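PDB 4GVO: Lmo2349 protein from Listeria monocytogenes, which is probably the substrate-binding component of an L-cystine ABC transporter, capturing its amino-acid ligand outside the membrane for uptake. Local coordinates for residues Y49-K54 and V70-H75; V36-E41 and V198-G203. All coordinates share one frame; numbering follows the deposited sequence. Where two conformers were deposited one is given.

Contacts 1 and 2 lie in the same lobe, with their centres about 7 Å apart, and both reach the same mixed sheet, in which strands 72-73 and 191-202 are antiparallel neighbours. The probable hydrogen bond from Val73 N to Met201 O, 2.8 Å, joins them directly. Side chains join them too: Ala74 CB packs on Phe200 CE1 at 3.7 Å, and Phe53 CZ meets Val39 CG1 at 3.7 Å. His75 of contact 1 reaches the pocket occupied by histidine or S-oxy cysteine, whereas the Phe200 side chain of contact 2 is about 12 Å from the histidine. Tyr49, on strand 49-55, binds the sodium ion, which lies about 9 Å from the Val39 side chain.

Contact 1: residues Y49-K54 and V70-H75; sequences YKFKFK and VDIVAH. With NA (sodium ion), chain D; HIS (histidine), chain E.
The backbone O of Tyr49 binds the sodium ion at 2.2 Å, at the start of the strand from which Phe51 reaches Ile72. Water 1 lies 2.3 Å from the sodium, and Leu46 O and Asp43 OD1 complete the protein's share of the site. Asp43 OD2 accepts a hydrogen bond from Phe51 N, a second tie between the metal site and the strand. In one of the two conformers of Ile72, its CD1 meets Phe51 CE2 at 3.7 Å, the methyl lying at the ring edge near its plane; CG1 is then anti to the carbonyl carbon (chi1 -61°). Strand 9-15 runs parallel to both 49-55 and 72-73 and pairs with each, so these buried apolar side chains, with no polar group to satisfy, bridge over it in the alpha/beta lobe of a solute-binding protein; Phe51 also rests on Val13. Farther along, in one of two conformers, Lys54 CD lies 3.8 Å from Val70 CG1. Lysine suits this exposed place because its methylenes cover the buried valine. CD2 of the bound histidine approaches the His75 ring obliquely; His75 ND1 lies 3.9 Å from the ligand CG, and His75 O 3.5 Å from the ligand CB.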
loop_
_atom_site.group_PDB
_atom_site.type_symbol
_atom_site.label_atom_id
_atom_site.label_comp_id
_atom_site.label_asym_id
_atom_site.label_seq_id
_atom_site.Cartn_x
_atom_site.Cartn_y
_atom_site.Cartn_z
ATOM N N TYR A 49 -22.436 12.374 -3.709
ATOM C CA TYR A 49 -21.053 12.748 -3.526
ATOM C C TYR A 49 -20.375 12.819 -4.906
ATOM O O TYR A 49 -20.773 12.116 -5.834
ATOM C CB TYR A 49 -20.331 11.718 -2.670
ATOM C CG TYR A 49 -20.821 11.673 -1.244
ATOM C CD1 TYR A 49 -20.328 12.563 -0.294
ATOM C CD2 TYR A 49 -21.805 10.798 -0.853
ATOM C CE1 TYR A 49 -20.782 12.545 1.023
ATOM C CE2 TYR A 49 -22.259 10.765 0.465
ATOM C CZ TYR A 49 -21.720 11.624 1.406
ATOM O OH TYR A 49 -22.145 11.607 2.706
ATOM N N LYS A 50 -19.346 13.643 -5.008
ATOM C CA LYS A 50 -18.466 13.694 -6.186
ATOM C C LYS A 50 -17.062 13.559 -5.656
ATOM O O LYS A 50 -16.650 14.340 -4.855
ATOM C CB LYS A 50 -18.617 15.031 -6.947
ATOM C CG LYS A 50 -17.774 15.183 -8.212
ATOM C CD LYS A 50 -17.743 16.640 -8.706
ATOM C CE LYS A 50 -16.471 17.400 -8.277
ATOM N NZ LYS A 50 -16.749 18.778 -7.767
ATOM N N PHE A 51 -16.329 12.585 -6.151
ATOM C CA PHE A 51 -14.974 12.318 -5.669
ATOM C C PHE A 51 -13.994 12.901 -6.661
ATOM O O PHE A 51 -14.092 12.675 -7.873
ATOM C CB PHE A 51 -14.732 10.816 -5.510
ATOM C CG PHE A 51 -15.472 10.187 -4.358
ATOM C CD1 PHE A 51 -16.846 9.985 -4.390
ATOM C CD2 PHE A 51 -14.794 9.744 -3.210
ATOM C CE1 PHE A 51 -17.523 9.409 -3.328
ATOM C CE2 PHE A 51 -15.495 9.151 -2.165
ATOM C CZ PHE A 51 -16.853 8.956 -2.251
ATOM N N LYS A 52 -13.030 13.625 -6.143
ATOM C CA LYS A 52 -11.944 14.108 -6.940
ATOM C C LYS A 52 -10.625 13.751 -6.274
ATOM O O LYS A 52 -10.578 13.592 -5.077
ATOM C CB LYS A 52 -12.029 15.592 -7.109
ATOM C CG LYS A 52 -11.910 16.371 -5.866
ATOM C CD LYS A 52 -12.066 17.864 -6.136
ATOM C CE LYS A 52 -10.956 18.427 -7.019
ATOM N NZ LYS A 52 -11.107 19.889 -7.201
ATOM N N PHE A 53 -9.560 13.665 -7.061
ATOM C CA PHE A 53 -8.282 13.266 -6.535
ATOM C C PHE A 53 -7.354 14.460 -6.321
ATOM O O PHE A 53 -7.389 15.455 -7.047
ATOM C CB PHE A 53 -7.621 12.247 -7.477
ATOM C CG PHE A 53 -8.389 10.967 -7.603
ATOM C CD1 PHE A 53 -8.290 9.973 -6.634
ATOM C CD2 PHE A 53 -9.268 10.775 -8.660
ATOM C CE1 PHE A 53 -8.999 8.806 -6.769
ATOM C CE2 PHE A 53 -10.005 9.615 -8.769
ATOM C CZ PHE A 53 -9.859 8.629 -7.822
ATOM N N LYS A 54 -6.483 14.276 -5.327
ATOM C CA LYS A 54 -5.356 15.152 -5.056
ATOM C C LYS A 54 -4.136 14.250 -4.911
ATOM O O LYS A 54 -4.032 13.487 -3.953
ATOM C CB LYS A 54 -5.573 15.979 -3.788
ATOM C CG LYS A 54 -4.468 16.988 -3.521
ATOM C CD LYS A 54 -4.586 17.675 -2.166
ATOM C CE LYS A 54 -5.663 18.734 -2.096
ATOM N NZ LYS A 54 -5.255 20.030 -2.726
ATOM N N VAL A 70 -7.171 16.665 2.639
ATOM C CA VAL A 70 -7.935 15.667 1.908
ATOM C C VAL A 70 -8.992 15.085 2.881
ATOM O O VAL A 70 -8.847 15.190 4.099
ATOM C CB VAL A 70 -7.063 14.556 1.315
ATOM C CG1 VAL A 70 -6.072 15.118 0.246
ATOM C CG2 VAL A 70 -6.359 13.761 2.405
ATOM N N ASP A 71 -10.041 14.482 2.332
ATOM C CA ASP A 71 -11.079 13.836 3.094
ATOM C C ASP A 71 -10.916 12.339 3.276
ATOM O O ASP A 71 -11.389 11.764 4.265
ATOM C CB ASP A 71 -12.446 14.124 2.462
ATOM C CG ASP A 71 -12.713 15.619 2.277
ATOM O OD1 ASP A 71 -12.536 16.390 3.255
ATOM O OD2 ASP A 71 -13.086 16.052 1.145
ATOM N N ILE A 72 -10.250 11.705 2.329
ATOM C CA ILE A 72 -10.022 10.264 2.311
ATOM C C ILE A 72 -8.666 10.034 1.745
ATOM O O ILE A 72 -8.254 10.796 0.855
ATOM C CB ILE A 72 -11.009 9.539 1.361
ATOM C CG1 ILE A 72 -12.441 9.745 1.822
ATOM C CG2 ILE A 72 -10.681 8.047 1.253
ATOM C CD1 ILE A 72 -13.494 9.012 0.981
ATOM N N VAL A 73 -7.999 8.981 2.215
ATOM C CA VAL A 73 -6.741 8.523 1.575
ATOM C C VAL A 73 -6.984 7.128 1.022
ATOM O O VAL A 73 -7.546 6.261 1.734
ATOM C CB VAL A 73 -5.575 8.544 2.577
ATOM C CG1 VAL A 73 -4.352 7.802 2.034
ATOM C CG2 VAL A 73 -5.213 9.992 2.919
ATOM N N ALA A 74 -6.552 6.934 -0.224
ATOM C CA ALA A 74 -6.581 5.628 -0.928
ATOM C C ALA A 74 -5.204 5.322 -1.465
ATOM O O ALA A 74 -4.786 5.949 -2.427
ATOM C CB ALA A 74 -7.579 5.689 -2.086
ATOM N N HIS A 75 -4.457 4.454 -0.789
ATOM C CA HIS A 75 -3.140 4.076 -1.219
ATOM C C HIS A 75 -2.743 2.760 -0.598
ATOM O O HIS A 75 -1.718 2.669 0.070
ATOM C CB HIS A 75 -2.117 5.181 -0.853
ATOM C CG HIS A 75 -0.806 5.099 -1.612
ATOM N ND1 HIS A 75 0.077 4.059 -1.494
ATOM C CD2 HIS A 75 -0.242 5.984 -2.532
ATOM C CE1 HIS A 75 1.131 4.286 -2.325
ATOM N NE2 HIS A 75 0.959 5.460 -2.925
HETATM NA NA NA D . -20.897 10.209 -6.927
HETATM N N HIS E . 0.502 -0.611 2.364
HETATM C CA HIS E . 1.327 0.575 2.749
HETATM C C HIS E . 0.951 1.142 4.077
HETATM O O HIS E . -0.101 0.758 4.611
HETATM C CB HIS E . 1.219 1.655 1.687
HETATM C CG HIS E . 2.206 1.466 0.575
HETATM N ND1 HIS E . 2.167 0.385 -0.217
HETATM C CD2 HIS E . 3.335 2.218 0.171
HETATM C CE1 HIS E . 3.206 0.447 -1.090
HETATM N NE2 HIS E . 3.885 1.579 -0.856
HETATM O OXT HIS E . 1.706 1.975 4.629
HETATM O O HOH W 1 -22.007 10.684 -8.870
#

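Contact 2: residues V36-E41 and V198-G203; sequences VELVKE and VYFMLG
Residues 36-41 are a regular helical turn, with Lys40 N bonded to Val36 O at 3.0 Å, whereas 198-203 is an extended segment that includes part of strand 191-202. The backbones stay well apart, the closest CA atoms being those of Val39 and Phe200 at 9.6 Å. This is a helix packed on the sheet of an alpha/beta lobe, in a fold consistent with family 3 solute-binding proteins; helix 34-44 belongs to the beta-alpha-beta crossover that joins the parallel strands 9-15 and 49-55. No hydrogen bond crosses the gap, and a single aromatic side chain spans it. Phe200 points toward the helix, with its ring anti to its own carbonyl carbon (chi1 -59°), and a long flat group is well suited to bridging such a separation between main chains. Leu38 and Val39 receive it with branched, apolar side chains, both buried. Leu38 carries CG anti to its backbone N (chi1 -178°), which brings CD2 to the Phe200 ring; Val39 offers its CG2 branch. Both methyls approach the ring obliquely. Tyr94 stacks on the Phe200 ring, and Val213 of helix 207-222 touches it too, while Asn90 OD1 accepts a hydrogen bond from Phe200 N. Val39 CG2 lies 3.7 Å from Phe200 CE1, and the neighbouring ring atom, CZ, meets Leu38 CD2 at 3.9 Å.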
loop_
_atom_site.group_PDB
_atom_site.type_symbol
_atom_site.label_atom_id
_atom_site.label_comp_id
_atom_site.label_asym_id
_atom_site.label_seq_id
_atom_site.Cartn_x
_atom_site.Cartn_y
_atom_site.Cartn_z
ATOM N N VAL A 36 -7.467 3.854 -7.618
ATOM C CA VAL A 36 -8.108 4.943 -8.341
ATOM C C VAL A 36 -9.397 4.489 -8.987
ATOM O O VAL A 36 -10.448 5.148 -8.823
ATOM C CB VAL A 36 -7.139 5.544 -9.339
ATOM C CG1 VAL A 36 -7.840 6.575 -10.258
ATOM C CG2 VAL A 36 -5.945 6.129 -8.591
ATOM N N GLU A 37 -9.347 3.356 -9.694
ATOM C CA GLU A 37 -10.531 2.841 -10.346
ATOM C C GLU A 37 -11.595 2.395 -9.345
ATOM O O GLU A 37 -12.797 2.576 -9.585
ATOM C CB GLU A 37 -10.173 1.747 -11.345
ATOM C CG GLU A 37 -9.282 2.285 -12.470
ATOM C CD GLU A 37 -9.871 3.389 -13.334
ATOM O OE1 GLU A 37 -11.116 3.511 -13.427
ATOM O OE2 GLU A 37 -9.086 4.123 -13.980
ATOM N N LEU A 38 -11.177 1.856 -8.195
ATOM C CA LEU A 38 -12.155 1.517 -7.154
ATOM C C LEU A 38 -12.874 2.772 -6.654
ATOM O O LEU A 38 -14.072 2.766 -6.494
ATOM C CB LEU A 38 -11.513 0.746 -5.993
ATOM C CG LEU A 38 -12.461 0.316 -4.885
ATOM C CD1 LEU A 38 -13.585 -0.564 -5.407
ATOM C CD2 LEU A 38 -11.633 -0.383 -3.831
ATOM N N VAL A 39 -12.145 3.835 -6.358
ATOM C CA VAL A 39 -12.751 5.086 -5.921
ATOM C C VAL A 39 -13.735 5.601 -6.981
ATOM O O VAL A 39 -14.810 6.097 -6.661
ATOM C CB VAL A 39 -11.685 6.140 -5.554
ATOM C CG1 VAL A 39 -12.337 7.502 -5.375
ATOM C CG2 VAL A 39 -10.954 5.713 -4.298
ATOM N N LYS A 40 -13.377 5.526 -8.252
ATOM C CA LYS A 40 -14.286 5.963 -9.321
ATOM C C LYS A 40 -15.574 5.130 -9.363
ATOM O O LYS A 40 -16.649 5.638 -9.615
ATOM C CB LYS A 40 -13.574 5.966 -10.680
ATOM C CG LYS A 40 -12.475 7.021 -10.801
ATOM C CD LYS A 40 -11.852 7.055 -12.192
ATOM C CE LYS A 40 -10.933 8.250 -12.386
ATOM N NZ LYS A 40 -10.625 8.415 -13.842
ATOM N N GLU A 41 -15.452 3.837 -9.129
ATOM C CA GLU A 41 -16.601 2.948 -9.040
ATOM C C GLU A 41 -17.479 3.281 -7.837
ATOM O O GLU A 41 -18.701 3.295 -7.930
ATOM C CB GLU A 41 -16.142 1.489 -9.036
ATOM C CG GLU A 41 -17.265 0.490 -9.126
ATOM C CD GLU A 41 -18.031 0.572 -10.448
ATOM O OE1 GLU A 41 -17.439 0.959 -11.480
ATOM O OE2 GLU A 41 -19.235 0.275 -10.434
ATOM N N VAL A 198 -6.414 -3.920 3.875
ATOM C CA VAL A 198 -6.343 -2.598 3.257
ATOM C C VAL A 198 -7.743 -1.970 3.281
ATOM O O VAL A 198 -8.741 -2.617 2.905
ATOM C CB VAL A 198 -5.832 -2.733 1.815
ATOM C CG1 VAL A 198 -6.161 -1.479 0.971
ATOM C CG2 VAL A 198 -4.322 -3.042 1.801
ATOM N N TYR A 199 -7.793 -0.718 3.709
ATOM C CA TYR A 199 -8.994 0.046 3.831
ATOM C C TYR A 199 -8.738 1.491 3.396
ATOM O O TYR A 199 -7.600 1.925 3.306
ATOM C CB TYR A 199 -9.472 0.077 5.281
ATOM C CG TYR A 199 -9.663 -1.251 5.968
ATOM C CD1 TYR A 199 -8.582 -1.921 6.544
ATOM C CD2 TYR A 199 -10.912 -1.820 6.080
ATOM C CE1 TYR A 199 -8.733 -3.112 7.201
ATOM C CE2 TYR A 199 -11.075 -3.026 6.705
ATOM C CZ TYR A 199 -9.975 -3.666 7.279
ATOM O OH TYR A 199 -10.139 -4.847 7.934
ATOM N N PHE A 200 -9.813 2.250 3.213
ATOM C CA PHE A 200 -9.708 3.703 3.123
ATOM C C PHE A 200 -9.506 4.321 4.508
ATOM O O PHE A 200 -9.959 3.764 5.515
ATOM C CB PHE A 200 -10.942 4.305 2.465
ATOM C CG PHE A 200 -11.185 3.775 1.084
ATOM C CD1 PHE A 200 -10.371 4.172 0.054
ATOM C CD2 PHE A 200 -12.218 2.858 0.806
ATOM C CE1 PHE A 200 -10.547 3.704 -1.214
ATOM C CE2 PHE A 200 -12.369 2.339 -0.480
ATOM C CZ PHE A 200 -11.556 2.788 -1.501
ATOM N N MET A 201 -8.833 5.465 4.540
ATOM C CA MET A 201 -8.639 6.188 5.756
ATOM C C MET A 201 -9.295 7.528 5.665
ATOM O O MET A 201 -9.202 8.198 4.629
ATOM C CB MET A 201 -7.144 6.359 6.075
ATOM C CG MET A 201 -6.465 5.024 6.323
ATOM S SD MET A 201 -4.712 5.148 6.748
ATOM C CE MET A 201 -4.784 6.113 8.253
ATOM N N LEU A 202 -9.952 7.919 6.747
ATOM C CA LEU A 202 -10.724 9.169 6.817
ATOM C C LEU A 202 -10.425 9.872 8.138
ATOM O O LEU A 202 -9.853 9.314 9.041
ATOM C CB LEU A 202 -12.226 8.862 6.736
ATOM C CG LEU A 202 -12.709 8.046 5.531
ATOM C CD1 LEU A 202 -12.740 6.532 5.822
ATOM C CD2 LEU A 202 -14.092 8.538 5.090
ATOM N N GLY A 203 -10.891 11.106 8.253
ATOM C CA GLY A 203 -10.904 11.756 9.559
ATOM C C GLY A 203 -11.911 11.124 10.479
ATOM O O GLY A 203 -12.933 10.619 10.026
#